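Phthiocerol/phthiodiolone dimycocerosyl transferase (Mycobacterium tuberculosis, PDB 1Q9J) probably transfers mycocerosic acids from mycocerosic acid synthase onto phthiocerol and related diols, the final esterification in the making of dimycocerosate waxes of the mycobacterial envelope. Local coordinates at residues V301-A304 with S305-A309. Residues are numbered along the deposited sequence; the frame is centred on the assembly and turned at random.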
loop_
_atom_site.group_PDB
_atom_site.type_symbol
_atom_site.label_atom_id
_atom_site.label_comp_id
_atom_site.label_asym_id
_atom_site.label_seq_id
_atom_site.Cartn_x
_atom_site.Cartn_y
_atom_site.Cartn_z
ATOM N N VAL A 301 -1.745 -16.882 19.706
ATOM C CA VAL A 301 -2.847 -17.491 18.980
ATOM C C VAL A 301 -4.191 -16.941 19.447
ATOM O O VAL A 301 -5.066 -16.677 18.635
ATOM C CB VAL A 301 -2.834 -19.010 19.146
ATOM C CG1 VAL A 301 -3.790 -19.645 18.155
ATOM C CG2 VAL A 301 -1.428 -19.534 18.948
ATOM N N ASP A 302 -4.356 -16.760 20.750
ATOM C CA ASP A 302 -5.610 -16.233 21.261
ATOM C C ASP A 302 -5.946 -14.916 20.580
ATOM O O ASP A 302 -7.056 -14.730 20.081
ATOM C CB ASP A 302 -5.530 -16.029 22.777
ATOM C CG ASP A 302 -6.242 -17.129 23.558
ATOM O OD1 ASP A 302 -5.818 -18.303 23.464
ATOM O OD2 ASP A 302 -7.226 -16.810 24.271
ATOM N N LEU A 303 -4.973 -14.009 20.557
ATOM C CA LEU A 303 -5.133 -12.685 19.941
ATOM C C LEU A 303 -5.316 -12.810 18.425
ATOM O O LEU A 303 -6.268 -12.281 17.862
ATOM C CB LEU A 303 -3.901 -11.822 20.250
ATOM C CG LEU A 303 -3.916 -10.358 19.834
ATOM C CD1 LEU A 303 -5.012 -9.629 20.572
ATOM C CD2 LEU A 303 -2.561 -9.737 20.127
ATOM N N ALA A 304 -4.394 -13.518 17.782
ATOM C CA ALA A 304 -4.445 -13.719 16.346
ATOM C C ALA A 304 -5.814 -14.206 15.883
ATOM O O ALA A 304 -6.410 -13.637 14.963
ATOM C CB ALA A 304 -3.378 -14.712 15.928
ATOM N N SER A 305 -6.316 -15.259 16.527
ATOM C CA SER A 305 -7.609 -15.851 16.166
ATOM C C SER A 305 -8.791 -14.925 16.390
ATOM O O SER A 305 -9.730 -14.898 15.591
ATOM C CB SER A 305 -7.832 -17.153 16.941
ATOM O OG SER A 305 -7.017 -18.192 16.410
ATOM N N ASP A 306 -8.745 -14.164 17.475
ATOM C CA ASP A 306 -9.830 -13.250 17.767
ATOM C C ASP A 306 -9.927 -12.186 16.672
ATOM O O ASP A 306 -11.023 -11.831 16.225
ATOM C CB ASP A 306 -9.616 -12.601 19.129
ATOM C CG ASP A 306 -10.801 -11.773 19.557
ATOM O OD1 ASP A 306 -11.944 -12.288 19.516
ATOM O OD2 ASP A 306 -10.598 -10.603 19.938
ATOM N N ILE A 307 -8.775 -11.679 16.241
ATOM C CA ILE A 307 -8.752 -10.677 15.186
ATOM C C ILE A 307 -9.399 -11.264 13.934
ATOM O O ILE A 307 -10.395 -10.738 13.429
ATOM C CB ILE A 307 -7.308 -10.243 14.829
ATOM C CG1 ILE A 307 -6.597 -9.709 16.071
ATOM C CG2 ILE A 307 -7.341 -9.152 13.744
ATOM C CD1 ILE A 307 -5.183 -9.225 15.811
ATOM N N VAL A 308 -8.826 -12.358 13.443
ATOM C CA VAL A 308 -9.349 -12.997 12.250
ATOM C C VAL A 308 -10.834 -13.257 12.326
ATOM O O VAL A 308 -11.544 -13.124 11.332
ATOM C CB VAL A 308 -8.720 -14.350 11.978
ATOM C CG1 VAL A 308 -9.399 -14.970 10.766
ATOM C CG2 VAL A 308 -7.243 -14.217 11.752
ATOM N N ALA A 309 -11.311 -13.649 13.497
ATOM C CA ALA A 309 -12.724 -13.938 13.639
ATOM C C ALA A 309 -13.518 -12.659 13.530
ATOM O O ALA A 309 -14.479 -12.591 12.773
ATOM C CB ALA A 309 -12.991 -14.626 14.972
#
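L303 and I307 lie one turn apart on the buried side of a helix; the end methyl CD1 of I307 comes 4.4 Å from CG, the branch point of L303, a loose apolar touch. I307 carries CG1 beside its own backbone N (chi1 -57°), which lays this branch back against the preceding turn, beside O of L303, 3.2 Å from CG1 and off the carbonyl plane; the extended chi2 then sets CD1 alongside the leucine. Both side chains rest on L246 of helix 237-253 and on Y290 of strand 285-292, and L303 also reaches A243. V301 and S305 form a second pair, where CG1 of V301 meets OG of S305 at 3.9 Å. The serine hydroxyl sits beside its backbone N (chi1 -74°) and gives a weak bond of 3.3 Å to O of V301, which also accepts the shorter bond from N of S305 at 2.8 Å; two donors of one residue thus share a single carbonyl. The backbone follows the i to i+4 pattern of an alpha-helix, here the opening turns of helix 300-317, which packs on helix 237-253 and on strand 285-292, an outermost strand of a six-stranded mixed sheet. Within this ladder, N of I307 bonds O of L303 at 3.0 Å, and N of V308 bonds O of A304 at 3.1 Å with an N-H...O angle of 176°. V308 lays CG2 against that same A304 oxygen at 3.4 Å, while its side chain also touches A239 and lies near R312, probably important for recognising the acyl carrier domain of the synthase. The carboxylate of D306 is carried off the helix, and its OD2 is hydrogen-bonded to OH of Y290.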